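Beta-L-arabinobiosidase (Bacteroides thetaiotaomicron, PDB 5MQR) probably hydrolyses beta-L-arabinofuranosidic linkages of complex plant pectin in a gut bacterium, and may also have exo-alpha-sialidase activity. Local coordinates at residues A[233-236]-A[240-243]; A[256-261]-A[294-299]; A[268-271]-A[275-278]; A[280-285]-A[309-314]. All blocks are in the same frame, centred on the assembly; numbering follows the deposited sequence.

Contact 1: residues A[233-236]-A[240-243]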
loop_
_atom_site.group_PDB
_atom_site.type_symbol
_atom_site.label_atom_id
_atom_site.label_comp_id
_atom_site.label_asym_id
_atom_site.label_seq_id
_atom_site.Cartn_x
_atom_site.Cartn_y
_atom_site.Cartn_z
ATOM N N GLN A 233 -15.053 -14.359 39.590
ATOM C CA GLN A 233 -16.475 -14.078 39.434
ATOM C C GLN A 233 -16.791 -13.332 38.127
ATOM O O GLN A 233 -17.862 -13.539 37.548
ATOM C CB GLN A 233 -17.009 -13.291 40.648
ATOM C CG GLN A 233 -18.534 -13.200 40.719
ATOM C CD GLN A 233 -19.186 -14.578 40.743
ATOM O OE1 GLN A 233 -18.888 -15.384 41.607
ATOM N NE2 GLN A 233 -20.051 -14.855 39.781
ATOM N N GLU A 234 -15.865 -12.472 37.685
ATOM C CA GLU A 234 -15.977 -11.763 36.407
ATOM C C GLU A 234 -15.964 -12.707 35.209
ATOM O O GLU A 234 -16.578 -12.403 34.187
ATOM C CB GLU A 234 -14.818 -10.771 36.193
ATOM C CG GLU A 234 -14.879 -9.502 37.034
ATOM C CD GLU A 234 -13.590 -8.696 36.990
ATOM O OE1 GLU A 234 -12.797 -8.817 36.028
ATOM O OE2 GLU A 234 -13.366 -7.927 37.943
ATOM N N ILE A 235 -15.210 -13.801 35.305
ATOM C CA ILE A 235 -15.180 -14.789 34.243
ATOM C C ILE A 235 -16.565 -15.397 34.121
ATOM O O ILE A 235 -17.115 -15.434 33.022
ATOM C CB ILE A 235 -14.158 -15.890 34.510
ATOM C CG1 ILE A 235 -12.737 -15.314 34.404
ATOM C CG2 ILE A 235 -14.351 -17.045 33.533
ATOM C CD1 ILE A 235 -11.686 -16.182 35.060
ATOM N N LEU A 236 -17.114 -15.842 35.247
ATOM C CA LEU A 236 -18.447 -16.454 35.290
ATOM C C LEU A 236 -19.552 -15.503 34.839
ATOM O O LEU A 236 -20.521 -15.938 34.260
ATOM C CB LEU A 236 -18.777 -16.966 36.698
ATOM C CG LEU A 236 -17.972 -18.162 37.220
ATOM C CD1 LEU A 236 -18.269 -18.427 38.701
ATOM C CD2 LEU A 236 -18.263 -19.401 36.382
ATOM N N LEU A 240 -19.153 -14.027 27.000
ATOM C CA LEU A 240 -18.125 -14.352 26.016
ATOM C C LEU A 240 -17.174 -15.473 26.483
ATOM O O LEU A 240 -16.653 -16.228 25.662
ATOM C CB LEU A 240 -17.313 -13.120 25.620
ATOM C CG LEU A 240 -18.102 -11.959 25.022
ATOM C CD1 LEU A 240 -17.119 -10.892 24.597
ATOM C CD2 LEU A 240 -18.963 -12.405 23.846
ATOM N N TYR A 241 -16.947 -15.557 27.788
ATOM C CA TYR A 241 -16.162 -16.635 28.371
ATOM C C TYR A 241 -16.994 -17.912 28.540
ATOM O O TYR A 241 -16.475 -19.005 28.319
ATOM C CB TYR A 241 -15.482 -16.174 29.683
ATOM C CG TYR A 241 -14.250 -15.352 29.373
ATOM C CD1 TYR A 241 -14.353 -14.038 28.900
ATOM C CD2 TYR A 241 -12.985 -15.916 29.458
ATOM C CE1 TYR A 241 -13.216 -13.299 28.578
ATOM C CE2 TYR A 241 -11.851 -15.198 29.142
ATOM C CZ TYR A 241 -11.963 -13.891 28.702
ATOM O OH TYR A 241 -10.805 -13.211 28.370
HETATM N N MSE A 242 -18.281 -17.794 28.871
HETATM C CA MSE A 242 -19.147 -18.994 28.981
HETATM C C MSE A 242 -19.327 -19.674 27.627
HETATM O O MSE A 242 -19.349 -20.912 27.553
HETATM C CB MSE A 242 -20.483 -18.679 29.628
HETATM C CG MSE A 242 -20.357 -18.085 31.024
HETATM SE SE MSE A 242 -19.413 -19.301 32.223
HETATM C CE MSE A 242 -17.597 -18.561 32.061
HETATM N N MSE A 243 -19.361 -18.894 26.545
HETATM C CA MSE A 243 -19.396 -19.439 25.185
HETATM C C MSE A 243 -18.218 -20.317 24.852
HETATM O O MSE A 243 -18.303 -21.151 23.945
HETATM C CB MSE A 243 -19.421 -18.335 24.136
HETATM C CG MSE A 243 -20.717 -17.528 24.146
HETATM SE SE MSE A 243 -22.299 -18.617 23.709
HETATM C CE MSE A 243 -21.946 -18.635 21.768
#

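Contact 2: residues A[256-261]-A[294-299]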
loop_
_atom_site.group_PDB
_atom_site.type_symbol
_atom_site.label_atom_id
_atom_site.label_comp_id
_atom_site.label_asym_id
_atom_site.label_seq_id
_atom_site.Cartn_x
_atom_site.Cartn_y
_atom_site.Cartn_z
ATOM N N ILE A 256 -24.317 -21.393 30.168
ATOM C CA ILE A 256 -23.894 -21.284 28.771
ATOM C C ILE A 256 -24.998 -20.536 28.003
ATOM O O ILE A 256 -26.148 -20.974 28.010
ATOM C CB ILE A 256 -23.631 -22.661 28.094
ATOM C CG1 ILE A 256 -22.728 -23.589 28.945
ATOM C CG2 ILE A 256 -23.021 -22.453 26.719
ATOM C CD1 ILE A 256 -21.300 -23.109 29.194
ATOM N N PRO A 257 -24.657 -19.415 27.346
ATOM C CA PRO A 257 -25.705 -18.639 26.649
ATOM C C PRO A 257 -26.384 -19.363 25.472
ATOM O O PRO A 257 -27.603 -19.317 25.348
ATOM C CB PRO A 257 -24.951 -17.395 26.138
ATOM C CG PRO A 257 -23.741 -17.290 27.000
ATOM C CD PRO A 257 -23.365 -18.698 27.363
ATOM N N LEU A 258 -25.576 -19.988 24.617
ATOM C CA LEU A 258 -26.041 -20.744 23.455
ATOM C C LEU A 258 -25.590 -22.174 23.692
ATOM O O LEU A 258 -24.401 -22.443 23.721
ATOM C CB LEU A 258 -25.421 -20.194 22.162
ATOM C CG LEU A 258 -25.860 -20.837 20.832
ATOM C CD1 LEU A 258 -27.350 -20.625 20.577
ATOM C CD2 LEU A 258 -25.041 -20.303 19.662
ATOM N N LYS A 259 -26.542 -23.082 23.855
ATOM C CA LYS A 259 -26.255 -24.424 24.351
ATOM C C LYS A 259 -25.750 -25.472 23.327
ATOM O O LYS A 259 -25.211 -26.505 23.719
ATOM C CB LYS A 259 -27.458 -24.922 25.144
ATOM C CG LYS A 259 -27.544 -24.212 26.493
ATOM C CD LYS A 259 -28.945 -24.204 27.085
ATOM C CE LYS A 259 -28.988 -23.472 28.424
ATOM N NZ LYS A 259 -28.611 -22.044 28.261
ATOM N N LYS A 260 -25.884 -25.197 22.034
ATOM C CA LYS A 260 -25.341 -26.082 20.989
ATOM C C LYS A 260 -23.814 -26.098 21.014
ATOM O O LYS A 260 -23.160 -25.076 21.241
ATOM C CB LYS A 260 -25.841 -25.671 19.591
ATOM C CG LYS A 260 -27.286 -26.059 19.331
ATOM C CD LYS A 260 -28.049 -25.015 18.510
ATOM C CE LYS A 260 -29.548 -25.341 18.449
ATOM N NZ LYS A 260 -30.369 -24.187 17.982
ATOM N N GLY A 261 -23.266 -27.277 20.741
ATOM C CA GLY A 261 -21.831 -27.544 20.838
ATOM C C GLY A 261 -21.044 -27.117 19.623
ATOM O O GLY A 261 -20.362 -27.917 19.014
ATOM N N TRP A 294 -27.585 -14.833 20.264
ATOM C CA TRP A 294 -26.875 -14.962 18.989
ATOM C C TRP A 294 -27.847 -15.189 17.858
ATOM O O TRP A 294 -28.855 -15.863 18.037
ATOM C CB TRP A 294 -25.869 -16.104 19.082
ATOM C CG TRP A 294 -24.761 -15.777 20.054
ATOM C CD1 TRP A 294 -24.707 -16.106 21.391
ATOM C CD2 TRP A 294 -23.571 -15.036 19.784
ATOM N NE1 TRP A 294 -23.554 -15.614 21.953
ATOM C CE2 TRP A 294 -22.843 -14.951 20.992
ATOM C CE3 TRP A 294 -23.048 -14.425 18.639
ATOM C CZ2 TRP A 294 -21.624 -14.299 21.087
ATOM C CZ3 TRP A 294 -21.832 -13.770 18.742
ATOM C CH2 TRP A 294 -21.129 -13.727 19.965
ATOM N N ALA A 295 -27.553 -14.608 16.708
ATOM C CA ALA A 295 -28.446 -14.713 15.565
ATOM C C ALA A 295 -28.431 -16.143 15.020
ATOM O O ALA A 295 -27.368 -16.756 14.897
ATOM C CB ALA A 295 -28.076 -13.710 14.474
ATOM N N GLU A 296 -29.635 -16.659 14.768
ATOM C CA GLU A 296 -29.901 -17.917 14.078
ATOM C C GLU A 296 -30.355 -17.599 12.626
ATOM O O GLU A 296 -30.788 -16.467 12.336
ATOM C CB GLU A 296 -30.980 -18.707 14.819
ATOM C CG GLU A 296 -30.645 -19.050 16.282
ATOM C CD GLU A 296 -29.635 -20.202 16.467
ATOM O OE1 GLU A 296 -29.121 -20.729 15.448
ATOM O OE2 GLU A 296 -29.350 -20.611 17.630
ATOM N N PRO A 297 -30.204 -18.544 11.687
ATOM C CA PRO A 297 -29.494 -19.825 11.878
ATOM C C PRO A 297 -27.961 -19.616 11.854
ATOM O O PRO A 297 -27.483 -18.667 11.227
ATOM C CB PRO A 297 -29.951 -20.633 10.655
ATOM C CG PRO A 297 -30.168 -19.565 9.576
ATOM C CD PRO A 297 -30.323 -18.216 10.249
ATOM N N VAL A 298 -27.215 -20.456 12.572
ATOM C CA VAL A 298 -25.761 -20.374 12.559
ATOM C C VAL A 298 -25.264 -21.224 11.402
ATOM O O VAL A 298 -25.383 -22.448 11.435
ATOM C CB VAL A 298 -25.114 -20.864 13.875
ATOM C CG1 VAL A 298 -23.593 -20.823 13.763
ATOM C CG2 VAL A 298 -25.579 -20.026 15.062
ATOM N N LEU A 299 -24.692 -20.577 10.398
ATOM C CA LEU A 299 -24.210 -21.253 9.223
ATOM C C LEU A 299 -22.735 -20.970 8.982
ATOM O O LEU A 299 -22.166 -20.013 9.529
ATOM C CB LEU A 299 -25.024 -20.809 8.006
ATOM C CG LEU A 299 -26.536 -21.043 8.073
ATOM C CD1 LEU A 299 -27.194 -20.466 6.827
ATOM C CD2 LEU A 299 -26.903 -22.515 8.262
#

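Contact 3: residues A[268-271]-A[275-278]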
loop_
_atom_site.group_PDB
_atom_site.type_symbol
_atom_site.label_atom_id
_atom_site.label_comp_id
_atom_site.label_asym_id
_atom_site.label_seq_id
_atom_site.Cartn_x
_atom_site.Cartn_y
_atom_site.Cartn_z
ATOM N N TYR A 268 -15.025 -11.023 18.000
ATOM C CA TYR A 268 -14.475 -9.683 17.998
ATOM C C TYR A 268 -15.575 -8.659 17.829
ATOM O O TYR A 268 -16.683 -9.001 17.425
ATOM C CB TYR A 268 -13.416 -9.521 16.915
ATOM C CG TYR A 268 -13.814 -9.850 15.492
ATOM C CD1 TYR A 268 -14.589 -8.974 14.721
ATOM C CD2 TYR A 268 -13.351 -11.005 14.884
ATOM C CE1 TYR A 268 -14.912 -9.276 13.400
ATOM C CE2 TYR A 268 -13.656 -11.319 13.568
ATOM C CZ TYR A 268 -14.430 -10.451 12.816
ATOM O OH TYR A 268 -14.697 -10.753 11.501
ATOM N N THR A 269 -15.236 -7.408 18.119
ATOM C CA THR A 269 -16.180 -6.307 18.122
ATOM C C THR A 269 -16.096 -5.566 16.788
ATOM O O THR A 269 -15.034 -5.118 16.379
ATOM C CB THR A 269 -15.906 -5.357 19.305
ATOM O OG1 THR A 269 -16.024 -6.091 20.537
ATOM C CG2 THR A 269 -16.917 -4.198 19.315
ATOM N N LEU A 270 -17.232 -5.469 16.112
ATOM C CA LEU A 270 -17.339 -4.779 14.825
ATOM C C LEU A 270 -17.315 -3.250 15.022
ATOM O O LEU A 270 -17.452 -2.780 16.137
ATOM C CB LEU A 270 -18.651 -5.189 14.138
ATOM C CG LEU A 270 -18.837 -6.656 13.764
ATOM C CD1 LEU A 270 -20.263 -6.894 13.296
ATOM C CD2 LEU A 270 -17.824 -7.045 12.688
ATOM N N PRO A 271 -17.133 -2.469 13.950
ATOM C CA PRO A 271 -17.075 -1.009 14.166
ATOM C C PRO A 271 -18.325 -0.390 14.789
ATOM O O PRO A 271 -18.189 0.613 15.474
ATOM C CB PRO A 271 -16.825 -0.448 12.761
ATOM C CG PRO A 271 -16.127 -1.570 12.056
ATOM C CD PRO A 271 -16.770 -2.826 12.568
ATOM N N ILE A 275 -21.015 -7.821 18.117
ATOM C CA ILE A 275 -19.960 -8.828 18.252
ATOM C C ILE A 275 -20.169 -9.952 17.219
ATOM O O ILE A 275 -21.251 -10.539 17.144
ATOM C CB ILE A 275 -19.912 -9.368 19.692
ATOM C CG1 ILE A 275 -19.511 -8.222 20.668
ATOM C CG2 ILE A 275 -18.959 -10.557 19.789
ATOM C CD1 ILE A 275 -19.719 -8.536 22.119
ATOM N N ALA A 276 -19.131 -10.221 16.431
ATOM C CA ALA A 276 -19.132 -11.294 15.450
ATOM C C ALA A 276 -18.396 -12.495 16.036
ATOM O O ALA A 276 -17.334 -12.318 16.605
ATOM C CB ALA A 276 -18.442 -10.856 14.170
ATOM N N SER A 277 -18.965 -13.695 15.867
ATOM C CA SER A 277 -18.375 -14.933 16.352
ATOM C C SER A 277 -17.944 -15.859 15.231
ATOM O O SER A 277 -18.493 -15.827 14.113
ATOM C CB SER A 277 -19.371 -15.683 17.250
ATOM O OG SER A 277 -20.532 -16.082 16.539
ATOM N N LEU A 278 -16.983 -16.709 15.572
ATOM C CA LEU A 278 -16.477 -17.768 14.710
ATOM C C LEU A 278 -16.291 -19.033 15.557
ATOM O O LEU A 278 -15.958 -18.972 16.754
ATOM C CB LEU A 278 -15.143 -17.392 14.055
ATOM C CG LEU A 278 -15.233 -16.306 12.984
ATOM C CD1 LEU A 278 -13.887 -15.649 12.702
ATOM C CD2 LEU A 278 -15.826 -16.842 11.688
#

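Contact 4: residues A[280-285]-A[309-314]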
loop_
_atom_site.group_PDB
_atom_site.type_symbol
_atom_site.label_atom_id
_atom_site.label_comp_id
_atom_site.label_asym_id
_atom_site.label_seq_id
_atom_site.Cartn_x
_atom_site.Cartn_y
_atom_site.Cartn_z
ATOM N N LYS A 280 -15.259 -23.529 14.734
ATOM C CA LYS A 280 -14.793 -24.506 13.738
ATOM C C LYS A 280 -15.731 -24.642 12.525
ATOM O O LYS A 280 -16.975 -24.520 12.654
ATOM C CB LYS A 280 -14.652 -25.882 14.374
ATOM C CG LYS A 280 -13.421 -26.050 15.237
ATOM C CD LYS A 280 -13.148 -27.529 15.473
ATOM C CE LYS A 280 -11.929 -27.713 16.355
ATOM N NZ LYS A 280 -11.514 -29.140 16.302
ATOM N N HIS A 281 -15.123 -24.902 11.362
ATOM C CA HIS A 281 -15.815 -24.918 10.044
ATOM C C HIS A 281 -16.257 -23.527 9.615
ATOM O O HIS A 281 -17.070 -23.366 8.710
ATOM C CB HIS A 281 -17.001 -25.900 10.015
ATOM C CG HIS A 281 -16.626 -27.295 10.403
ATOM N ND1 HIS A 281 -15.979 -28.159 9.539
ATOM C CD2 HIS A 281 -16.790 -27.974 11.564
ATOM C CE1 HIS A 281 -15.763 -29.310 10.149
ATOM N NE2 HIS A 281 -16.246 -29.224 11.378
ATOM N N ALA A 282 -15.680 -22.521 10.261
ATOM C CA ALA A 282 -16.092 -21.152 10.116
ATOM C C ALA A 282 -17.613 -20.942 10.237
ATOM O O ALA A 282 -18.169 -20.077 9.572
ATOM C CB ALA A 282 -15.529 -20.599 8.813
ATOM N N LEU A 283 -18.285 -21.705 11.106
ATOM C CA LEU A 283 -19.625 -21.300 11.535
ATOM C C LEU A 283 -19.509 -19.891 12.141
ATOM O O LEU A 283 -18.478 -19.508 12.735
ATOM C CB LEU A 283 -20.267 -22.260 12.541
ATOM C CG LEU A 283 -20.539 -23.711 12.092
ATOM C CD1 LEU A 283 -21.136 -24.530 13.218
ATOM C CD2 LEU A 283 -21.450 -23.816 10.887
ATOM N N THR A 284 -20.551 -19.100 11.948
ATOM C CA THR A 284 -20.459 -17.693 12.306
ATOM C C THR A 284 -21.808 -17.104 12.671
ATOM O O THR A 284 -22.840 -17.525 12.164
ATOM C CB THR A 284 -19.744 -16.910 11.204
ATOM O OG1 THR A 284 -19.417 -15.593 11.674
ATOM C CG2 THR A 284 -20.611 -16.845 9.955
ATOM N N SER A 285 -21.775 -16.143 13.592
ATOM C CA SER A 285 -22.970 -15.432 14.022
ATOM C C SER A 285 -22.630 -14.010 14.485
ATOM O O SER A 285 -21.504 -13.494 14.271
ATOM C CB SER A 285 -23.703 -16.218 15.115
ATOM O OG SER A 285 -24.895 -15.575 15.481
ATOM N N ALA A 309 -9.738 -27.408 11.873
ATOM C CA ALA A 309 -8.530 -27.066 12.612
ATOM C C ALA A 309 -8.537 -25.645 13.234
ATOM O O ALA A 309 -7.458 -25.084 13.484
ATOM C CB ALA A 309 -7.329 -27.260 11.700
ATOM N N LYS A 310 -9.742 -25.121 13.507
ATOM C CA LYS A 310 -10.016 -23.747 14.013
ATOM C C LYS A 310 -9.764 -22.589 13.023
ATOM O O LYS A 310 -8.894 -22.648 12.149
ATOM C CB LYS A 310 -9.244 -23.396 15.290
ATOM C CG LYS A 310 -9.450 -24.283 16.491
ATOM C CD LYS A 310 -8.666 -23.730 17.680
ATOM C CE LYS A 310 -8.865 -24.594 18.926
ATOM N NZ LYS A 310 -8.156 -24.076 20.130
ATOM N N ILE A 311 -10.525 -21.521 13.224
ATOM C CA ILE A 311 -10.302 -20.247 12.560
ATOM C C ILE A 311 -10.263 -19.169 13.659
ATOM O O ILE A 311 -11.053 -19.196 14.616
ATOM C CB ILE A 311 -11.379 -19.975 11.495
ATOM C CG1 ILE A 311 -11.249 -18.543 10.936
ATOM C CG2 ILE A 311 -12.780 -20.201 12.049
ATOM C CD1 ILE A 311 -11.946 -18.331 9.591
ATOM N N TRP A 312 -9.301 -18.269 13.549
ATOM C CA TRP A 312 -9.136 -17.191 14.485
ATOM C C TRP A 312 -9.406 -15.889 13.777
ATOM O O TRP A 312 -8.809 -15.619 12.744
ATOM C CB TRP A 312 -7.701 -17.151 14.972
ATOM C CG TRP A 312 -7.404 -15.940 15.778
ATOM C CD1 TRP A 312 -6.676 -14.862 15.392
ATOM C CD2 TRP A 312 -7.878 -15.662 17.090
ATOM N NE1 TRP A 312 -6.632 -13.943 16.391
ATOM C CE2 TRP A 312 -7.366 -14.402 17.452
ATOM C CE3 TRP A 312 -8.672 -16.365 18.009
ATOM C CZ2 TRP A 312 -7.625 -13.814 18.710
ATOM C CZ3 TRP A 312 -8.923 -15.791 19.251
ATOM C CH2 TRP A 312 -8.388 -14.529 19.596
ATOM N N GLY A 313 -10.260 -15.076 14.357
ATOM C CA GLY A 313 -10.532 -13.740 13.843
ATOM C C GLY A 313 -10.319 -12.692 14.923
ATOM O O GLY A 313 -10.647 -12.922 16.070
ATOM N N GLN A 314 -9.799 -11.535 14.543
ATOM C CA GLN A 314 -9.665 -10.421 15.465
ATOM C C GLN A 314 -9.618 -9.085 14.757
ATOM O O GLN A 314 -9.296 -9.009 13.572
ATOM C CB GLN A 314 -8.405 -10.565 16.326
ATOM C CG GLN A 314 -7.064 -10.393 15.609
ATOM C CD GLN A 314 -5.894 -10.452 16.595
ATOM O OE1 GLN A 314 -5.415 -11.532 16.976
ATOM N NE2 GLN A 314 -5.454 -9.281 17.038
#

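Contact 1: residues A[233-236]-A[240-243]
Met242, modelled as selenomethionine, reaches back from the short helix 239-242 and lays its terminal methyl on the last turn of helix 226-236. Its side chain meets that of Ile235 at about a right angle: Met242 CE lies 3.9 Å from Ile235 CG2 and 3.3 Å from Ile235 O. The chain can fold back this way because it bends twice, at chi2 (-59°) and again at chi3 (96°), which swings the methyl towards the end of the longer helix. One atom back along the chain, Met242 SE lies 4.3 Å from Leu236 CD2, while Met242 CG sits 3.9 Å from Leu236 O.

Tyr241 comes in on a slant to Ile235. Here it is the root of the side chain that touches, Tyr241 CB standing 4.1 Å from Ile235 CG2. That one methyl therefore touches both Tyr241 and Met242. Ile235 presents it by turning CG2 anti to its own backbone N, on the flank of its carbonyl group. The Tyr241 ring continues away to an edge-to-face pairing with Tyr156, and its OH is hydrogen-bonded to Asn379 ND2; the side chain also lies about 6 Å from a bound calcium ion. Met166, on strand 163-170, touches both Ile235 and Tyr241.

The side chains meet apolar to apolar, and Met242 also packs on the carbonyl oxygens of Ile235 and Leu236 without a hydrogen bond. What passes directly between the segments is thus van der Waals packing, alongside the short link in the chain, and the polar bonds of Tyr241 are spent on other parts of the fold.

Contact 2: residues A[256-261]-A[294-299]
Leu258 makes the apolar part of this contact with the 294-299 loop. Its CB lies 4.2 Å from Trp294 CD1, meeting the pyrrole end of the indole obliquely. With CG anti to the backbone N (chi1 -177°), the branch extends beyond Trp294 to Glu296, and Leu258 CD1 comes within 3.6 Å of Glu296 OE2. Deeper in, Met243 packs on the indole, and the ring of Phe265 meets it as well.

The charged part is looser. Lys260 and Glu296 approach from opposite directions, and their salt bridge is a long one, 3.7 Å from Lys260 NZ to Glu296 OE2. Glu296 gets there through a bend at chi2 (-76°), which turns its carboxylate toward Leu258 and Lys260. Both charged residues are exposed, so solvent probably weakens the attraction further. The same OE2 faces the ammonium group and the leucine methyl.

One hydrogen bond stiffens the first loop from within: Lys259 NZ donates to Ile256 O at 2.7 Å, nearly straight on to the carbonyl (174° at the oxygen). On the other side, the 294-299 loop has a cis peptide bond before Pro297, and Ala295 O is held by Ser285 OG.

Trp294 closes the sequence Ser-Glu-Asp-Gly-Gly-His-Thr-Trp, which begins at Ser287 and fits the Asp-box pattern of BNR repeats. Such a box sits in the turn between the third and fourth strands of a sialidase-type propeller blade, consistent with its place here between strands 283-287 and 299-300.

Contact 3: residues A[268-271]-A[275-278]
Tyr268 O takes two contacts from adjoining residues: Ala276 N donates to it at 2.9 Å, and the CA-H of Ile275 makes a supporting contact, with Ile275 CA 3.4 Å from Tyr268 O. The return bond runs from Tyr268 N to Ala276 O at 3.0 Å. Tyr268 and Ala276 are therefore an antiparallel hydrogen-bonded pair, and Thr269 with Ile275 is the non-hydrogen-bonded pair that follows.

This is a beta hairpin, made of the first two strands of a four-stranded antiparallel sheet with the meander of a propeller blade. On the face carrying Tyr268 and Ala276, the tyrosine takes the crowded rotamer (chi1 56°), its CG between N and the carbonyl carbon, and the ring folds over its neighbour. Ala276 CB lies under one ring face, 3.9 Å from Tyr268 CE1. Leu270 CD2 closes on the same methyl, 4.1 Å from Ala276 CB, while Leu278 CD1 comes to the ring obliquely, 4.4 Å from Tyr268 CE2. The phenol OH is bound to Gly342 O and Tyr345 OH.

On the other face, Ile275 CG1 passes obliquely 4.1 Å from Thr269 OG1, a hydroxyl that is hydrogen-bonded to Glu377 OE1.

Contact 4: residues A[280-285]-A[309-314]
Lys280 runs past the backbone of Lys310, and its chain can be followed outward atom by atom. CB stands back, Lys280 CB being 5.0 Å from Lys310 N. CG comes closer, with Lys280 CG 4.2 Å from Lys310 N, and CD draws off slightly. The chain is extended beyond CG, which carries CE alongside the neighbouring lysine, 4.2 Å between Lys280 CE and Lys310 CG. At the tip, NZ is hydrogen-bonded to Asn308 O and to the OH of the phosphotyrosine at position 371.

A second, apolar touch is made by Ala282, in the turn where His281 and Ala282 both have left-handed backbone angles: Ile311 CG2 is 4.0 Å from Ala282 CA and 4.3 Å from Ala282 CB. Thr323 and Tyr325, on the next strand, also pack on Ile311.

The contact joins two successive four-stranded sheets, blade to blade in the propeller. Its lysines meet through their methylene groups while the ammonium ends diverge, Lys280 NZ lying 7.2 Å from Lys310 NZ, which is bound to Gln77 OE1. Each buried charge thus has polar partners of its own, probably easing the cost of placing two lysines side by side.

In the fold
Contacts 3 and 4 lie in the propeller's packed interior: contact 3 pairs two strands of one blade by backbone hydrogen bonds, and contact 4 sets the turn after them against the next blade through van der Waals packing of side chains on each other and on backbone. Strands 275-278 and 283-287 are neighbours in that sheet, tied by Ser277 N to Ser285 O. Contact 2 is the most open, with exposed charges outside and Trp294 inside; the indole packs on Ser277 of contact 3, and the 294-299 loop bonds to Thr284 and Ser285 of contact 4. Contact 1, buried and apolar, joins helices, and Met242 and Met243 connect it to contact 2 by packing on Pro257 and Trp294.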